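Local coordinates for cellulose binding protein (Clavibacter michiganensis, PDB 4JJO) that forms the expansin module of a longer protein that is probably a cellulase, and probably binds cellulose and helps to loosen plant cell walls, at residues D104-V110 with A195-Y199; W121-Q126 with Y153-T158; N22-P26 with L125-N129. All coordinates share one frame; numbering follows the deposited sequence.

Interaction 1: residues D104-V110 with A195-Y199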
ATOM      1  N   ASP A 104      -5.053  10.025  -6.730  1.00 19.20           N
ATOM      2  CA  ASP A 104      -5.950  10.424  -5.648  1.00 19.15           C
ATOM      3  C   ASP A 104      -7.238   9.612  -5.625  1.00 18.50           C
ATOM      4  O   ASP A 104      -8.328  10.173  -5.747  1.00 18.76           O
ATOM      5  CB  ASP A 104      -6.288  11.915  -5.750  1.00 21.41           C
ATOM      6  CG  ASP A 104      -5.071  12.794  -5.596  1.00 22.14           C
ATOM      7  OD1 ASP A 104      -3.987  12.246  -5.307  1.00 21.50           O
ATOM      8  OD2 ASP A 104      -5.194  14.028  -5.750  1.00 23.32           O
ATOM      9  N   PRO A 105      -7.117   8.284  -5.470  1.00 17.68           N
ATOM     10  CA  PRO A 105      -8.279   7.398  -5.360  1.00 18.45           C
ATOM     11  C   PRO A 105      -9.096   7.678  -4.106  1.00 19.73           C
ATOM     12  O   PRO A 105      -8.525   7.967  -3.051  1.00 20.97           O
ATOM     13  CB  PRO A 105      -7.645   6.006  -5.260  1.00 17.44           C
ATOM     14  CG  PRO A 105      -6.294   6.252  -4.697  1.00 16.91           C
ATOM     15  CD  PRO A 105      -5.854   7.540  -5.323  1.00 16.96           C
ATOM     16  N   ALA A 106     -10.415   7.595  -4.221  1.00 20.63           N
ATOM     17  CA  ALA A 106     -11.284   7.702  -3.062  1.00 21.85           C
ATOM     18  C   ALA A 106     -10.931   6.601  -2.073  1.00 21.32           C
ATOM     19  O   ALA A 106     -10.603   5.479  -2.466  1.00 21.80           O
ATOM     20  CB  ALA A 106     -12.735   7.584  -3.476  1.00 23.62           C
ATOM     21  N   GLY A 107     -10.995   6.928  -0.790  1.00 21.07           N
ATOM     22  CA  GLY A 107     -10.715   5.963   0.252  1.00 19.93           C
ATOM     23  C   GLY A 107     -10.827   6.592   1.626  1.00 19.25           C
ATOM     24  O   GLY A 107     -11.198   7.762   1.750  1.00 19.90           O
ATOM     25  N   PRO A 108     -10.516   5.814   2.672  1.00 17.86           N
ATOM     26  CA  PRO A 108     -10.595   6.315   4.048  1.00 16.76           C
ATOM     27  C   PRO A 108      -9.471   7.285   4.392  1.00 14.81           C
ATOM     28  O   PRO A 108      -8.597   7.560   3.573  1.00 13.84           O
ATOM     29  CB  PRO A 108     -10.490   5.046   4.905  1.00 17.60           C
ATOM     30  CG  PRO A 108      -9.934   4.000   4.026  1.00 17.85           C
ATOM     31  CD  PRO A 108     -10.170   4.385   2.604  1.00 17.29           C
ATOM     32  N   THR A 109      -9.517   7.805   5.610  1.00 15.24           N
ATOM     33  CA  THR A 109      -8.486   8.708   6.100  1.00 14.67           C
ATOM     34  C   THR A 109      -7.196   7.939   6.339  1.00 14.00           C
ATOM     35  O   THR A 109      -7.194   6.709   6.396  1.00 13.97           O
ATOM     36  CB  THR A 109      -8.910   9.378   7.414  1.00 16.77           C
ATOM     37  OG1 THR A 109      -9.113   8.375   8.420  1.00 17.13           O
ATOM     38  CG2 THR A 109     -10.194  10.177   7.217  1.00 17.72           C
ATOM     39  N   VAL A 110      -6.101   8.675   6.477  1.00 14.23           N
ATOM     40  CA  VAL A 110      -4.800   8.079   6.727  1.00 14.06           C
ATOM     41  C   VAL A 110      -4.791   7.360   8.071  1.00 14.52           C
ATOM     42  O   VAL A 110      -5.382   7.830   9.042  1.00 15.79           O
ATOM     43  CB  VAL A 110      -3.699   9.157   6.719  1.00 14.46           C
ATOM     44  CG1 VAL A 110      -2.365   8.575   7.169  1.00 14.37           C
ATOM     45  CG2 VAL A 110      -3.578   9.775   5.335  1.00 13.55           C
ATOM     46  N   ALA A 195      -7.548  11.747  11.375  1.00 18.96           N
ATOM     47  CA  ALA A 195      -8.509  12.583  10.673  1.00 19.55           C
ATOM     48  C   ALA A 195      -7.921  13.121   9.372  1.00 18.39           C
ATOM     49  O   ALA A 195      -8.615  13.770   8.591  1.00 18.09           O
ATOM     50  CB  ALA A 195      -8.931  13.732  11.562  1.00 21.31           C
ATOM     51  N   SER A 196      -6.643  12.842   9.141  1.00 17.43           N
ATOM     52  CA  SER A 196      -5.908  13.472   8.049  1.00 18.39           C
ATOM     53  C   SER A 196      -6.129  12.816   6.689  1.00 17.73           C
ATOM     54  O   SER A 196      -6.312  11.603   6.581  1.00 17.78           O
ATOM     55  CB  SER A 196      -4.413  13.504   8.370  1.00 19.49           C
ATOM     56  OG  SER A 196      -4.160  14.384   9.451  1.00 20.43           O
ATOM     57  N   ARG A 197      -6.107  13.654   5.658  1.00 17.27           N
ATOM     58  CA  ARG A 197      -6.224  13.225   4.271  1.00 17.91           C
ATOM     59  C   ARG A 197      -5.247  14.029   3.426  1.00 17.40           C
ATOM     60  O   ARG A 197      -4.962  15.183   3.733  1.00 16.96           O
ATOM     61  CB  ARG A 197      -7.640  13.471   3.749  1.00 19.73           C
ATOM     62  CG  ARG A 197      -8.691  12.500   4.253  1.00 20.66           C
ATOM     63  CD  ARG A 197     -10.059  12.848   3.685  1.00 22.74           C
ATOM     64  NE  ARG A 197     -11.119  12.018   4.249  1.00 24.15           N
ATOM     65  CZ  ARG A 197     -11.448  10.809   3.804  1.00 25.45           C
ATOM     66  NH1 ARG A 197     -10.799  10.268   2.783  1.00 25.31           N
ATOM     67  NH2 ARG A 197     -12.431  10.134   4.386  1.00 27.22           N
ATOM     68  N   PHE A 198      -4.737  13.419   2.361  1.00 17.70           N
ATOM     69  CA  PHE A 198      -3.879  14.124   1.416  1.00 17.55           C
ATOM     70  C   PHE A 198      -4.717  14.906   0.414  1.00 19.16           C
ATOM     71  O   PHE A 198      -4.227  15.841  -0.216  1.00 20.06           O
ATOM     72  CB  PHE A 198      -2.970  13.139   0.677  1.00 17.69           C
ATOM     73  CG  PHE A 198      -1.840  12.619   1.513  1.00 17.37           C
ATOM     74  CD1 PHE A 198      -0.673  13.353   1.652  1.00 16.75           C
ATOM     75  CD2 PHE A 198      -1.941  11.401   2.158  1.00 18.11           C
ATOM     76  CE1 PHE A 198       0.370  12.880   2.421  1.00 15.78           C
ATOM     77  CE2 PHE A 198      -0.897  10.924   2.929  1.00 17.53           C
ATOM     78  CZ  PHE A 198       0.257  11.665   3.058  1.00 16.48           C
ATOM     79  N   TYR A 199      -5.982  14.517   0.273  1.00 20.68           N
ATOM     80  CA  TYR A 199      -6.900  15.159  -0.663  1.00 22.71           C
ATOM     81  C   TYR A 199      -8.339  14.915  -0.209  1.00 24.03           C
ATOM     82  O   TYR A 199      -8.610  13.952   0.506  1.00 23.64           O
ATOM     83  CB  TYR A 199      -6.679  14.614  -2.076  1.00 24.20           C
ATOM     84  CG  TYR A 199      -6.581  13.110  -2.133  1.00 24.47           C
ATOM     85  CD1 TYR A 199      -7.709  12.331  -2.349  1.00 26.36           C
ATOM     86  CD2 TYR A 199      -5.363  12.470  -1.971  1.00 23.08           C
ATOM     87  CE1 TYR A 199      -7.625  10.958  -2.401  1.00 26.85           C
ATOM     88  CE2 TYR A 199      -5.267  11.093  -2.018  1.00 23.62           C
ATOM     89  CZ  TYR A 199      -6.401  10.343  -2.234  1.00 25.50           C
ATOM     90  OH  TYR A 199      -6.313   8.973  -2.284  1.00 26.27           O
TER
HETATM   91  O   HOH W   1     -14.074   8.280   2.995  1.00 37.39           O
HETATM   92  O   HOH W   2      -7.084   7.226   0.635  1.00 22.72           O

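Interaction 2: residues W121-Q126 with Y153-T158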
ATOM      1  N   TRP A 121      13.825   1.664  20.853  1.00 18.28           N
ATOM      2  CA  TRP A 121      15.099   1.212  20.302  1.00 18.26           C
ATOM      3  C   TRP A 121      15.033   1.116  18.784  1.00 17.25           C
ATOM      4  O   TRP A 121      15.953   1.532  18.082  1.00 18.26           O
ATOM      5  CB  TRP A 121      15.469  -0.162  20.868  1.00 17.80           C
ATOM      6  CG  TRP A 121      15.640  -0.194  22.358  1.00 19.11           C
ATOM      7  CD1 TRP A 121      14.739  -0.644  23.277  1.00 18.95           C
ATOM      8  CD2 TRP A 121      16.790   0.232  23.099  1.00 20.86           C
ATOM      9  NE1 TRP A 121      15.253  -0.521  24.543  1.00 21.50           N
ATOM     10  CE2 TRP A 121      16.512   0.012  24.462  1.00 22.24           C
ATOM     11  CE3 TRP A 121      18.026   0.776  22.741  1.00 22.17           C
ATOM     12  CZ2 TRP A 121      17.424   0.323  25.467  1.00 24.46           C
ATOM     13  CZ3 TRP A 121      18.930   1.085  23.741  1.00 24.47           C
ATOM     14  CH2 TRP A 121      18.624   0.855  25.087  1.00 25.61           C
ATOM     15  N   TRP A 122      13.932   0.554  18.295  1.00 16.40           N
ATOM     16  CA  TRP A 122      13.732   0.315  16.872  1.00 15.10           C
ATOM     17  C   TRP A 122      12.243   0.153  16.622  1.00 14.60           C
ATOM     18  O   TRP A 122      11.558  -0.564  17.349  1.00 13.96           O
ATOM     19  CB  TRP A 122      14.472  -0.952  16.431  1.00 15.42           C
ATOM     20  CG  TRP A 122      14.372  -1.246  14.961  1.00 15.50           C
ATOM     21  CD1 TRP A 122      15.239  -0.846  13.985  1.00 16.66           C
ATOM     22  CD2 TRP A 122      13.352  -2.011  14.304  1.00 15.79           C
ATOM     23  NE1 TRP A 122      14.820  -1.313  12.761  1.00 16.87           N
ATOM     24  CE2 TRP A 122      13.666  -2.029  12.929  1.00 15.62           C
ATOM     25  CE3 TRP A 122      12.204  -2.678  14.745  1.00 16.14           C
ATOM     26  CZ2 TRP A 122      12.871  -2.690  11.993  1.00 15.48           C
ATOM     27  CZ3 TRP A 122      11.417  -3.335  13.811  1.00 15.56           C
ATOM     28  CH2 TRP A 122      11.753  -3.332  12.452  1.00 15.28           C
ATOM     29  N   ALA A 123      11.737   0.827  15.599  1.00 14.97           N
ATOM     30  CA  ALA A 123      10.316   0.763  15.308  1.00 15.43           C
ATOM     31  C   ALA A 123      10.046   0.739  13.815  1.00 14.63           C
ATOM     32  O   ALA A 123      10.854   1.205  13.012  1.00 12.87           O
ATOM     33  CB  ALA A 123       9.596   1.936  15.952  1.00 15.99           C
ATOM     34  N   GLY A 124       8.895   0.182  13.461  1.00 15.46           N
ATOM     35  CA  GLY A 124       8.422   0.186  12.094  1.00 15.33           C
ATOM     36  C   GLY A 124       7.040   0.803  12.023  1.00 14.94           C
ATOM     37  O   GLY A 124       6.209   0.579  12.905  1.00 14.62           O
ATOM     38  N   LEU A 125       6.798   1.595  10.985  1.00 14.70           N
ATOM     39  CA  LEU A 125       5.487   2.187  10.768  1.00 15.48           C
ATOM     40  C   LEU A 125       4.981   1.843   9.380  1.00 14.66           C
ATOM     41  O   LEU A 125       5.733   1.862   8.404  1.00 15.55           O
ATOM     42  CB  LEU A 125       5.533   3.710  10.904  1.00 16.80           C
ATOM     43  CG  LEU A 125       5.946   4.327  12.238  1.00 19.15           C
ATOM     44  CD1 LEU A 125       5.755   5.829  12.159  1.00 20.98           C
ATOM     45  CD2 LEU A 125       5.147   3.747  13.387  1.00 19.63           C
ATOM     46  N   GLN A 126       3.696   1.530   9.301  1.00 14.18           N
ATOM     47  CA  GLN A 126       3.037   1.324   8.027  1.00 13.94           C
ATOM     48  C   GLN A 126       1.992   2.409   7.831  1.00 13.34           C
ATOM     49  O   GLN A 126       1.179   2.664   8.722  1.00 12.82           O
ATOM     50  CB  GLN A 126       2.384  -0.052   7.999  1.00 15.49           C
ATOM     51  CG  GLN A 126       1.541  -0.312   6.769  1.00 16.55           C
ATOM     52  CD  GLN A 126       1.001  -1.719   6.741  1.00 18.35           C
ATOM     53  OE1 GLN A 126       0.326  -2.151   7.676  1.00 19.42           O
ATOM     54  NE2 GLN A 126       1.312  -2.454   5.677  1.00 19.80           N
ATOM     55  N   TYR A 153       8.865  -4.498   2.295  1.00 18.15           N
ATOM     56  CA  TYR A 153       7.684  -5.251   2.718  1.00 18.27           C
ATOM     57  C   TYR A 153       6.556  -4.376   3.285  1.00 16.65           C
ATOM     58  O   TYR A 153       5.670  -4.868   3.984  1.00 16.46           O
ATOM     59  CB  TYR A 153       8.063  -6.355   3.713  1.00 19.82           C
ATOM     60  CG  TYR A 153       8.703  -5.877   4.994  1.00 19.30           C
ATOM     61  CD1 TYR A 153       7.930  -5.420   6.053  1.00 19.03           C
ATOM     62  CD2 TYR A 153      10.080  -5.909   5.153  1.00 20.16           C
ATOM     63  CE1 TYR A 153       8.514  -4.991   7.233  1.00 18.64           C
ATOM     64  CE2 TYR A 153      10.673  -5.485   6.327  1.00 19.87           C
ATOM     65  CZ  TYR A 153       9.885  -5.025   7.362  1.00 19.33           C
ATOM     66  OH  TYR A 153      10.463  -4.603   8.535  1.00 19.92           O
ATOM     67  N   GLY A 154       6.588  -3.082   2.978  1.00 16.74           N
ATOM     68  CA  GLY A 154       5.447  -2.218   3.229  1.00 16.74           C
ATOM     69  C   GLY A 154       5.507  -1.376   4.489  1.00 16.25           C
ATOM     70  O   GLY A 154       4.535  -0.697   4.822  1.00 17.08           O
ATOM     71  N   TYR A 155       6.634  -1.418   5.191  1.00 15.87           N
ATOM     72  CA  TYR A 155       6.816  -0.607   6.387  1.00 15.65           C
ATOM     73  C   TYR A 155       7.924   0.422   6.199  1.00 15.52           C
ATOM     74  O   TYR A 155       8.660   0.399   5.211  1.00 15.96           O
ATOM     75  CB  TYR A 155       7.158  -1.487   7.590  1.00 16.12           C
ATOM     76  CG  TYR A 155       5.962  -2.089   8.290  1.00 16.76           C
ATOM     77  CD1 TYR A 155       5.467  -1.526   9.457  1.00 16.26           C
ATOM     78  CD2 TYR A 155       5.333  -3.224   7.790  1.00 17.76           C
ATOM     79  CE1 TYR A 155       4.380  -2.072  10.108  1.00 17.14           C
ATOM     80  CE2 TYR A 155       4.245  -3.778   8.434  1.00 19.41           C
ATOM     81  CZ  TYR A 155       3.772  -3.196   9.592  1.00 19.14           C
ATOM     82  OH  TYR A 155       2.687  -3.750  10.231  1.00 21.26           O
ATOM     83  N   TRP A 156       8.024   1.320   7.172  1.00 14.34           N
ATOM     84  CA  TRP A 156       9.101   2.291   7.248  1.00 14.50           C
ATOM     85  C   TRP A 156       9.765   2.108   8.603  1.00 14.57           C
ATOM     86  O   TRP A 156       9.083   2.104   9.624  1.00 15.71           O
ATOM     87  CB  TRP A 156       8.548   3.708   7.128  1.00 14.85           C
ATOM     88  CG  TRP A 156       7.949   4.011   5.799  1.00 15.17           C
ATOM     89  CD1 TRP A 156       6.705   3.661   5.360  1.00 15.79           C
ATOM     90  CD2 TRP A 156       8.565   4.738   4.729  1.00 15.24           C
ATOM     91  NE1 TRP A 156       6.511   4.123   4.080  1.00 16.36           N
ATOM     92  CE2 TRP A 156       7.636   4.787   3.670  1.00 16.25           C
ATOM     93  CE3 TRP A 156       9.810   5.350   4.563  1.00 15.37           C
ATOM     94  CZ2 TRP A 156       7.915   5.429   2.465  1.00 17.02           C
ATOM     95  CZ3 TRP A 156      10.084   5.984   3.367  1.00 16.08           C
ATOM     96  CH2 TRP A 156       9.142   6.018   2.333  1.00 16.49           C
ATOM     97  N   VAL A 157      11.084   1.953   8.623  1.00 14.29           N
ATOM     98  CA  VAL A 157      11.772   1.630   9.871  1.00 14.22           C
ATOM     99  C   VAL A 157      12.772   2.694  10.307  1.00 13.46           C
ATOM    100  O   VAL A 157      13.260   3.490   9.507  1.00 14.15           O
ATOM    101  CB  VAL A 157      12.486   0.260   9.801  1.00 15.40           C
ATOM    102  CG1 VAL A 157      11.471  -0.849   9.574  1.00 15.54           C
ATOM    103  CG2 VAL A 157      13.549   0.257   8.718  1.00 16.70           C
ATOM    104  N   THR A 158      13.067   2.685  11.601  1.00 14.19           N
ATOM    105  CA  THR A 158      13.952   3.667  12.207  1.00 14.60           C
ATOM    106  C   THR A 158      15.417   3.280  12.022  1.00 16.78           C
ATOM    107  O   THR A 158      15.791   2.132  12.249  1.00 17.51           O
ATOM    108  CB  THR A 158      13.657   3.791  13.710  1.00 15.75           C
ATOM    109  OG1 THR A 158      13.720   2.496  14.316  1.00 17.19           O
ATOM    110  CG2 THR A 158      12.267   4.381  13.936  1.00 15.07           C
TER
HETATM  111  O   HOH W   3      16.364   2.292  15.502  1.00 18.97           O
HETATM  112  O   HOH W   4      16.789  -0.161  10.532  1.00 37.18           O

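Interaction 3: residues N22-P26 with L125-N129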
ATOM      1  N   ASN A  22       3.224  -9.140  -0.116  1.00 18.92           N
ATOM      2  CA  ASN A  22       4.538  -8.582   0.165  1.00 19.06           C
ATOM      3  C   ASN A  22       4.411  -7.202   0.806  1.00 18.28           C
ATOM      4  O   ASN A  22       5.304  -6.761   1.528  1.00 17.78           O
ATOM      5  CB  ASN A  22       5.374  -8.508  -1.111  1.00 19.78           C
ATOM      6  CG  ASN A  22       6.866  -8.566  -0.831  1.00 21.25           C
ATOM      7  OD1 ASN A  22       7.334  -8.140   0.225  1.00 21.88           O
ATOM      8  ND2 ASN A  22       7.617  -9.108  -1.777  1.00 21.48           N
ATOM      9  N   CYS A  23       3.291  -6.533   0.549  1.00 17.55           N
ATOM     10  CA  CYS A  23       3.029  -5.215   1.123  1.00 17.49           C
ATOM     11  C   CYS A  23       2.624  -5.280   2.599  1.00 17.65           C
ATOM     12  O   CYS A  23       2.471  -4.245   3.251  1.00 17.68           O
ATOM     13  CB  CYS A  23       1.935  -4.501   0.326  1.00 17.76           C
ATOM     14  SG  CYS A  23       2.419  -4.017  -1.344  1.00 18.54           S
ATOM     15  N   SER A  24       2.446  -6.490   3.118  1.00 18.13           N
ATOM     16  CA  SER A  24       2.091  -6.693   4.522  1.00 18.01           C
ATOM     17  C   SER A  24       0.841  -5.919   4.946  1.00 18.02           C
ATOM     18  O   SER A  24       0.828  -5.265   5.989  1.00 17.49           O
ATOM     19  CB  SER A  24       3.261  -6.304   5.427  1.00 17.17           C
ATOM     20  OG  SER A  24       4.447  -6.967   5.028  1.00 16.24           O
ATOM     21  N   MET A  25      -0.209  -6.003   4.138  1.00 18.37           N
ATOM     22  CA  MET A  25      -1.466  -5.350   4.464  0.61 19.28           C
ATOM     23  C   MET A  25      -2.085  -5.989   5.704  1.00 20.49           C
ATOM     24  O   MET A  25      -1.991  -7.202   5.895  1.00 21.36           O
ATOM     25  CB  MET A  25      -2.435  -5.450   3.285  0.61 19.57           C
ATOM     26  CG  MET A  25      -1.967  -4.738   2.024  0.61 18.83           C
ATOM     27  SD  MET A  25      -1.549  -3.005   2.304  0.61 29.34           S
ATOM     28  CE  MET A  25      -1.359  -2.430   0.616  0.61 32.86           C
ATOM     29  N   PRO A  26      -2.725  -5.169   6.556  1.00 20.70           N
ATOM     30  CA  PRO A  26      -3.374  -5.715   7.754  1.00 22.37           C
ATOM     31  C   PRO A  26      -4.420  -6.772   7.403  1.00 23.35           C
ATOM     32  O   PRO A  26      -4.647  -7.705   8.172  1.00 23.67           O
ATOM     33  CB  PRO A  26      -4.052  -4.492   8.382  1.00 23.47           C
ATOM     34  CG  PRO A  26      -3.324  -3.322   7.846  1.00 22.84           C
ATOM     35  CD  PRO A  26      -2.851  -3.702   6.478  1.00 21.33           C
ATOM     36  N   LEU A 125       6.798   1.595  10.985  1.00 14.70           N
ATOM     37  CA  LEU A 125       5.487   2.187  10.768  1.00 15.48           C
ATOM     38  C   LEU A 125       4.981   1.843   9.380  1.00 14.66           C
ATOM     39  O   LEU A 125       5.733   1.862   8.404  1.00 15.55           O
ATOM     40  CB  LEU A 125       5.533   3.710  10.904  1.00 16.80           C
ATOM     41  CG  LEU A 125       5.946   4.327  12.238  1.00 19.15           C
ATOM     42  CD1 LEU A 125       5.755   5.829  12.159  1.00 20.98           C
ATOM     43  CD2 LEU A 125       5.147   3.747  13.387  1.00 19.63           C
ATOM     44  N   GLN A 126       3.696   1.530   9.301  1.00 14.18           N
ATOM     45  CA  GLN A 126       3.037   1.324   8.027  1.00 13.94           C
ATOM     46  C   GLN A 126       1.992   2.409   7.831  1.00 13.34           C
ATOM     47  O   GLN A 126       1.179   2.664   8.722  1.00 12.82           O
ATOM     48  CB  GLN A 126       2.384  -0.052   7.999  1.00 15.49           C
ATOM     49  CG  GLN A 126       1.541  -0.312   6.769  1.00 16.55           C
ATOM     50  CD  GLN A 126       1.001  -1.719   6.741  1.00 18.35           C
ATOM     51  OE1 GLN A 126       0.326  -2.151   7.676  1.00 19.42           O
ATOM     52  NE2 GLN A 126       1.312  -2.454   5.677  1.00 19.80           N
ATOM     53  N   VAL A 127       2.023   3.056   6.671  1.00 13.88           N
ATOM     54  CA  VAL A 127       1.066   4.106   6.365  1.00 14.64           C
ATOM     55  C   VAL A 127      -0.032   3.556   5.472  1.00 14.98           C
ATOM     56  O   VAL A 127       0.232   3.038   4.385  1.00 16.45           O
ATOM     57  CB  VAL A 127       1.734   5.298   5.667  1.00 14.35           C
ATOM     58  CG1 VAL A 127       0.715   6.397   5.420  1.00 14.30           C
ATOM     59  CG2 VAL A 127       2.891   5.818   6.504  1.00 15.46           C
ATOM     60  N   LEU A 128      -1.267   3.676   5.941  1.00 14.73           N
ATOM     61  CA  LEU A 128      -2.414   3.142   5.231  1.00 15.20           C
ATOM     62  C   LEU A 128      -3.250   4.268   4.638  1.00 15.00           C
ATOM     63  O   LEU A 128      -3.445   5.307   5.269  1.00 14.63           O
ATOM     64  CB  LEU A 128      -3.261   2.304   6.189  1.00 16.16           C
ATOM     65  CG  LEU A 128      -2.493   1.160   6.857  1.00 16.72           C
ATOM     66  CD1 LEU A 128      -3.183   0.704   8.132  1.00 18.17           C
ATOM     67  CD2 LEU A 128      -2.332   0.003   5.888  1.00 17.64           C
ATOM     68  N   ASN A 129      -3.721   4.058   3.414  1.00 15.79           N
ATOM     69  CA  ASN A 129      -4.693   4.951   2.791  1.00 16.71           C
ATOM     70  C   ASN A 129      -4.139   6.310   2.355  1.00 16.62           C
ATOM     71  O   ASN A 129      -4.881   7.289   2.260  1.00 15.92           O
ATOM     72  CB  ASN A 129      -5.879   5.146   3.734  1.00 18.27           C
ATOM     73  CG  ASN A 129      -6.440   3.831   4.236  1.00 19.36           C
ATOM     74  OD1 ASN A 129      -6.575   2.870   3.478  1.00 20.48           O
ATOM     75  ND2 ASN A 129      -6.755   3.775   5.522  1.00 19.09           N
TER

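Interaction 1: residues D104-V110 with A195-Y199
Asp104 lies flat against the ring of Tyr199. Its CB sits 3.6 Å from the ring centroid in a CH-pi contact over the face, and its carboxylate is stacked on the ring with only 9° between the two planes. The carboxylate is held there from outside, because OD1 also forms a salt bridge with Arg177. At Pro105 the contact moves from the ring's face to its rim: the tyrosine hydroxyl donates a short hydrogen bond, OH to O of Pro105, 2.5 Å. Gly107 then offers its carbonyl to Arg197, whose chain, extended from CG to NE (chi3 -174°), carries the guanidinium out to it. NH1 of Arg197 donates a nearly straight hydrogen bond (169°) to O of Gly107, 2.7 Å, close to the guanidinium plane. A water bridges the same oxygen to NH2, making the grip two-pronged. Thr109 closes over the guanidinium, with CG2 above one face and 3.6 Å from NE of Arg197, while OG1 turns to the carbonyl of Thr194. Val110 finishes the run with a straight backbone bond, N to O of Ser196, 2.9 Å. Its CG2 meets CE2 of Phe198 at 3.8 Å, and that ring packs on Val171 and Val179. The linker between the double-psi beta-barrel and the immunoglobulin-like domain of this expansin is thus clasped against the latter's C-terminal tail.

Interaction 2: residues W121-Q126 with Y153-T158
Leu125 and Trp156 form an antiparallel hydrogen-bonded pair, each backbone N donating to the other's O over 2.7 Å. The neighbouring pair, Gly124 with Val157, is non-hydrogen-bonded; its alpha carbons approach to 4.3 Å, and CA-H...O contacts such as Gly124 CA to Trp156 O fill in between the regular bonds. One step further the ladder changes character. Ala123 O still accepts from Thr158 N, but Ala123 N donates to the side-chain oxygen OG1 of Thr158, 2.9 Å away. A chi1 of 54° sets that oxygen between the threonine's own N and carbonyl carbon, facing the alanine N-H; it also lies over the indole face of Trp122. Two waters extend this end: one joins Trp121 O to Thr158 OG1, the other accepts from Trp122 NE1 in the indole plane and donates to Thr158 O.

Among the apolar contacts, CZ2 of Trp122 presses tightly on CG1 of Val157 at 3.3 Å. Gln126 lays its extended chain across Tyr155. CB is 3.7 Å from the ring centroid, over the face, and the amide is turned only 20° from the ring plane; Arg113 and Ser24 hold its polar end. Leu125 and Trp156 share the face of the sheet opposite Val157, packing on Leu148.

This is an antiparallel strand pairing within the immunoglobulin-like second domain of expansins. In bacterial relatives a row of three aromatic residues on this domain binds cellulose, and Trp121, Trp122 and Tyr153, whose OH is held by Lys115, probably make the equivalent row here.

Interaction 3: residues N22-P26 with L125-N129
Gln126 points its amide out of the sheet at the backbone of Ser24, and Pro26 comes to meet it from the opposite direction. In the glutamine, CG is anti to the backbone N (chi1 174°) and the chain is extended beyond it, which carries the amide across to the loop 22-26. NE2 donates to O of Ser24 over 2.9 Å, with an N-H...O angle of 160°. The two groups are turned unequally in this bond: the oxygen lies near the amide plane of the glutamine, but seen from the carbonyl the donor stands well above the plane, 64° out of it, and so misses the lone-pair directions. Cys23 O is also close, 3.2 Å from NE2, but its angle is too poor for a second bond.

The other end of the amide faces the proline ring, with OE1 3.7 Å from CD of Pro26. That oxygen accepts a hydrogen bond from Arg113, so the buried amide is secured at both ends and its rotation is fixed. Pro26 in turn slides past Leu128, the two side chains running in opposite directions. CD of Pro26 lies 3.8 Å from CD2 of Leu128, and CD1 of the leucine approaches CG of the proline at 4.0 Å. The polar bond and the apolar touch thus sit side by side along strand 124-128, two residues apart.

The loop itself is tied down by the disulfide from Cys23 to Cys48. Only 173 Å² is buried between the segments, a small contact across the interface between the two expansin domains, the double-psi beta-barrel carrying 22-26 and the immunoglobulin-like domain carrying 125-129.

In the fold
Interactions 2 and 3 share Leu125 and Gln126 on strand 124-128, and their centres lie 10 Å apart. They are also joined directly, Ser24 OG being 2.6 Å from Tyr153 O in a probable hydrogen bond, so the loop 22-26 touches both segments of interaction 2. Interaction 1, centred 15 Å from interaction 3, meets the residue just beyond that strand's end: Asn129 ND2 is 3.1 Å from Thr109 O, probably hydrogen-bonded. Interactions 1 and 2 do not touch, their centres being about 21 Å and their nearest atoms about 7 Å apart. Interaction 3 spans the two domains and interaction 1 fastens the linker between them to the second, whereas interaction 2 extends outward to the probable cellulose-binding aromatic row.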